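Local coordinates for protein phosphoserine aminotransferase (Bacillus circulans, PDB 2C0R) that catalyses the reversible, pyridoxal-phosphate-dependent transamination between glutamate and 3-phosphohydroxypyruvate that yields phosphoserine, and acts likewise on phosphohydroxythreonine in pyridoxine synthesis, at residues L71-G76 against L225-Y230. The protein carries 1 engineered substitution. Residues are numbered along the deposited sequence; the frame is centred on the assembly and turned at random.
Sequences LFIQGG and LRYDTY. With PLP (pyridoxal-5'-phosphate), chain C.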
ATOM      1  N   LEU A  71      -3.132 -13.713   2.779  1.00 11.82           N
ATOM      2  CA  LEU A  71      -3.744 -12.425   2.610  1.00 12.14           C
ATOM      3  C   LEU A  71      -2.718 -11.395   2.173  1.00 10.40           C
ATOM      4  O   LEU A  71      -1.569 -11.482   2.584  1.00 12.72           O
ATOM      5  CB  LEU A  71      -4.377 -11.964   3.949  1.00 12.48           C
ATOM      6  CG  LEU A  71      -5.278 -12.981   4.620  1.00 12.06           C
ATOM      7  CD1 LEU A  71      -5.740 -12.429   5.970  1.00 12.42           C
ATOM      8  CD2 LEU A  71      -6.469 -13.385   3.755  1.00 14.46           C
ATOM      9  N   PHE A  72      -3.166 -10.418   1.414  1.00 10.76           N
ATOM     10  CA  PHE A  72      -2.343  -9.277   1.063  1.00 11.05           C
ATOM     11  C   PHE A  72      -3.018  -8.056   1.671  1.00 11.38           C
ATOM     12  O   PHE A  72      -4.164  -7.715   1.280  1.00 12.10           O
ATOM     13  CB  PHE A  72      -2.233  -9.125  -0.434  1.00 11.44           C
ATOM     14  CG  PHE A  72      -1.596 -10.338  -1.105  1.00 11.18           C
ATOM     15  CD1 PHE A  72      -2.287 -11.040  -2.084  1.00 13.48           C
ATOM     16  CD2 PHE A  72      -0.320 -10.724  -0.702  1.00 15.71           C
ATOM     17  CE1 PHE A  72      -1.756 -12.156  -2.711  1.00 14.93           C
ATOM     18  CE2 PHE A  72       0.187 -11.849  -1.304  1.00 14.87           C
ATOM     19  CZ  PHE A  72      -0.520 -12.574  -2.259  1.00 15.26           C
ATOM     20  N   ILE A  73      -2.337  -7.434   2.605  1.00 10.69           N
ATOM     21  CA  ILE A  73      -2.882  -6.308   3.375  1.00 11.14           C
ATOM     22  C   ILE A  73      -1.983  -5.108   3.218  1.00 11.40           C
ATOM     23  O   ILE A  73      -0.754  -5.299   3.212  1.00 12.39           O
ATOM     24  CB  ILE A  73      -3.060  -6.714   4.842  1.00 11.84           C
ATOM     25  CG1 ILE A  73      -3.836  -8.019   4.934  1.00 12.51           C
ATOM     26  CG2 ILE A  73      -3.683  -5.570   5.609  1.00 13.19           C
ATOM     27  CD1 ILE A  73      -4.204  -8.538   6.328  1.00 11.96           C
ATOM     28  N   GLN A  74      -2.541  -3.916   3.102  1.00 12.21           N
ATOM     29  CA  GLN A  74      -1.709  -2.724   3.052  1.00 12.49           C
ATOM     30  C   GLN A  74      -1.368  -2.312   4.474  1.00 11.74           C
ATOM     31  O   GLN A  74      -1.959  -2.790   5.451  1.00 14.53           O
ATOM     32  CB  GLN A  74      -2.414  -1.597   2.278  1.00 11.49           C
ATOM     33  CG  GLN A  74      -2.731  -1.955   0.830  1.00 12.62           C
ATOM     34  CD  GLN A  74      -3.411  -0.820   0.114  1.00 10.97           C
ATOM     35  OE1 GLN A  74      -2.868   0.261   0.110  1.00 12.07           O
ATOM     36  NE2 GLN A  74      -4.592  -1.081  -0.489  1.00 12.84           N
ATOM     37  N   GLY A  75      -0.419  -1.358   4.531  1.00 12.82           N
ATOM     38  CA  GLY A  75      -0.098  -0.692   5.773  1.00 12.38           C
ATOM     39  C   GLY A  75       1.179  -1.149   6.456  1.00 13.35           C
ATOM     40  O   GLY A  75       1.489  -0.625   7.557  1.00 12.57           O
ATOM     41  N   GLY A  76       1.877  -2.104   5.818  1.00 12.45           N
ATOM     42  CA  GLY A  76       3.155  -2.555   6.379  1.00 11.25           C
ATOM     43  C   GLY A  76       2.961  -3.501   7.545  1.00 10.40           C
ATOM     44  O   GLY A  76       1.864  -3.690   8.085  1.00 11.33           O
ATOM     45  N   LEU A 225      -9.815  -3.373   9.230  1.00 15.95           N
ATOM     46  CA  LEU A 225      -8.922  -3.922  10.242  1.00 17.85           C
ATOM     47  C   LEU A 225      -9.426  -5.245  10.786  1.00 14.01           C
ATOM     48  O   LEU A 225      -8.928  -5.711  11.811  1.00 12.97           O
ATOM     49  CB  LEU A 225      -8.706  -2.910  11.368  1.00 20.20           C
ATOM     50  CG  LEU A 225      -7.619  -1.900  10.949  1.00 20.83           C
ATOM     51  CD1 LEU A 225      -7.695  -0.769  11.966  1.00 29.32           C
ATOM     52  CD2 LEU A 225      -6.241  -2.529  10.870  1.00 26.82           C
ATOM     53  N   ARG A 226     -10.358  -5.864  10.082  1.00 12.87           N
ATOM     54  CA  ARG A 226     -10.818  -7.200  10.429  1.00 12.62           C
ATOM     55  C   ARG A 226     -10.149  -8.209   9.521  1.00 12.24           C
ATOM     56  O   ARG A 226     -10.163  -8.001   8.289  1.00 13.63           O
ATOM     57  CB  ARG A 226     -12.340  -7.327  10.229  1.00 12.70           C
ATOM     58  CG  ARG A 226     -13.113  -6.611  11.328  1.00 14.91           C
ATOM     59  CD  ARG A 226     -14.592  -6.491  10.949  1.00 16.32           C
ATOM     60  NE  ARG A 226     -15.215  -7.809  10.820  1.00 17.17           N
ATOM     61  CZ  ARG A 226     -16.520  -8.045  10.968  1.00 16.34           C
ATOM     62  NH1 ARG A 226     -17.404  -7.105  11.273  1.00 20.09           N
ATOM     63  NH2 ARG A 226     -16.901  -9.310  10.808  1.00 18.63           N
ATOM     64  N   TYR A 227      -9.574  -9.288  10.048  1.00 11.90           N
ATOM     65  CA  TYR A 227      -9.047 -10.284   9.110  1.00 12.63           C
ATOM     66  C   TYR A 227     -10.118 -10.923   8.235  1.00 13.01           C
ATOM     67  O   TYR A 227      -9.783 -11.226   7.090  1.00 13.08           O
ATOM     68  CB  TYR A 227      -8.268 -11.408   9.860  1.00 13.62           C
ATOM     69  CG  TYR A 227      -6.958 -10.849  10.370  1.00 11.77           C
ATOM     70  CD1 TYR A 227      -6.714 -10.745  11.726  1.00 14.73           C
ATOM     71  CD2 TYR A 227      -5.955 -10.427   9.484  1.00 13.23           C
ATOM     72  CE1 TYR A 227      -5.535 -10.258  12.231  1.00 13.01           C
ATOM     73  CE2 TYR A 227      -4.745  -9.903   9.983  1.00 15.15           C
ATOM     74  CZ  TYR A 227      -4.565  -9.830  11.351  1.00 14.01           C
ATOM     75  OH  TYR A 227      -3.417  -9.311  11.833  1.00 14.36           O
ATOM     76  N   ASP A 228     -11.336 -11.140   8.750  1.00 13.24           N
ATOM     77  CA  ASP A 228     -12.324 -11.826   7.873  1.00 12.94           C
ATOM     78  C   ASP A 228     -12.683 -10.979   6.671  1.00 13.05           C
ATOM     79  O   ASP A 228     -13.097 -11.515   5.619  1.00 13.14           O
ATOM     80  CB  ASP A 228     -13.526 -12.230   8.737  1.00 12.47           C
ATOM     81  CG  ASP A 228     -14.313 -11.116   9.389  1.00 13.60           C
ATOM     82  OD1 ASP A 228     -14.063  -9.913   9.191  1.00 12.76           O
ATOM     83  OD2 ASP A 228     -15.230 -11.473  10.174  1.00 15.97           O
ATOM     84  N   THR A 229     -12.509  -9.664   6.754  1.00 12.57           N
ATOM     85  CA  THR A 229     -12.689  -8.853   5.515  1.00 12.98           C
ATOM     86  C   THR A 229     -11.783  -9.345   4.406  1.00 12.96           C
ATOM     87  O   THR A 229     -12.147  -9.359   3.232  1.00 14.83           O
ATOM     88  CB  THR A 229     -12.362  -7.377   5.798  1.00 12.61           C
ATOM     89  OG1 THR A 229     -13.319  -6.966   6.773  1.00 13.83           O
ATOM     90  CG2 THR A 229     -12.439  -6.520   4.520  1.00 13.83           C
ATOM     91  N   TYR A 230     -10.527  -9.664   4.749  1.00 11.49           N
ATOM     92  CA  TYR A 230      -9.551 -10.142   3.748  1.00 12.03           C
ATOM     93  C   TYR A 230      -9.840 -11.588   3.411  1.00 11.33           C
ATOM     94  O   TYR A 230      -9.767 -11.930   2.222  1.00 12.59           O
ATOM     95  CB  TYR A 230      -8.112  -9.922   4.243  1.00 11.88           C
ATOM     96  CG  TYR A 230      -7.867  -8.442   4.472  1.00 12.27           C
ATOM     97  CD1 TYR A 230      -8.167  -7.801   5.651  1.00 14.05           C
ATOM     98  CD2 TYR A 230      -7.320  -7.680   3.438  1.00 11.74           C
ATOM     99  CE1 TYR A 230      -7.938  -6.465   5.842  1.00 14.33           C
ATOM    100  CE2 TYR A 230      -7.088  -6.311   3.604  1.00 11.42           C
ATOM    101  CZ  TYR A 230      -7.405  -5.720   4.803  1.00 14.42           C
ATOM    102  OH  TYR A 230      -7.181  -4.366   4.984  1.00 15.46           O
TER
HETATM  103  N1  PLP C 363       9.005  -5.794  11.646  1.00 11.94           N
HETATM  104  C2  PLP C 363      10.266  -6.052  11.201  1.00 12.58           C
HETATM  105  C2A PLP C 363      10.951  -7.300  11.754  1.00 14.06           C
HETATM  106  C3  PLP C 363      10.867  -5.232  10.291  1.00 11.91           C
HETATM  107  O3  PLP C 363      12.101  -5.512   9.794  1.00 15.23           O
HETATM  108  C4  PLP C 363      10.139  -4.172   9.775  1.00 13.49           C
HETATM  109  C4A PLP C 363      10.804  -3.250   8.751  1.00 19.64           C
HETATM  110  C5  PLP C 363       8.897  -3.884  10.299  1.00 12.24           C
HETATM  111  C6  PLP C 363       8.284  -4.731  11.167  1.00 12.66           C
HETATM  112  C5A PLP C 363       8.145  -2.618   9.865  1.00 13.35           C
HETATM  113  O4P PLP C 363       7.633  -2.784   8.547  1.00 12.17           O
HETATM  114  P   PLP C 363       6.796  -1.641   7.816  1.00 11.92           P
HETATM  115  O1P PLP C 363       6.296  -2.273   6.548  1.00 12.55           O
HETATM  116  O2P PLP C 363       7.803  -0.537   7.573  1.00 13.17           O
HETATM  117  O3P PLP C 363       5.720  -1.236   8.760  1.00 12.41           O
HETATM  118  O   HOH W   1      -5.267  -3.300   3.082  1.00 16.71           O
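Next to the phosphate-binding turn of the cofactor pocket, Leu71 and Ile73 of strand 68-73 pack against Tyr227 and Tyr230 of the short helix 227-232. The strand lies at one edge of the sheet within this chain, and these two alternate residues send their side chains toward the helix, while Phe72 between them points away and meets His51 edge-to-face. Tyr230 is the centre of the contact, met by Leu71 at its CB and by Ile73 at its ring. Ile73 CG1 lies over one face of the Tyr230 ring, offset toward the rim, in a CH-pi contact 3.9 Å from the centroid and 16° off the ring normal. With chi1 at -51°, Ile73 holds CG1 over that ring while its CG2 methyl is directed to the phenol end, Ile73 CG2 lying 3.8 Å from Tyr230 OH. Ile73 CD1, carried on from CG1, reaches the edge of the other ring, 3.9 Å from Tyr227 CE2. Leu71 CD1 touches both tyrosines, 3.9 Å from Tyr230 CB and, obliquely to the ring, 4.0 Å from Tyr227 CD2. No direct hydrogen bond joins the segments; a water does so instead, accepting from Gln74 N at 2.8 Å and donating to Tyr230 OH at 2.9 Å. That hydroxyl is also hydrogen-bonded to Met224 O, which ties the ring's polar end to the chain just before the helix. After Ile73 the strand ends, and past Gln74 come Gly75 and Gly76, both at positive phi; Gly76 CA comes within 3.2 Å of O1P of PLP. Asn238 and Thr239 of the second subunit also hydrogen-bond the cofactor. A strand that ends in a glycine turn at the cofactor phosphate, followed by helix 76-88, is characteristic of the large domain of fold-type I aminotransferases.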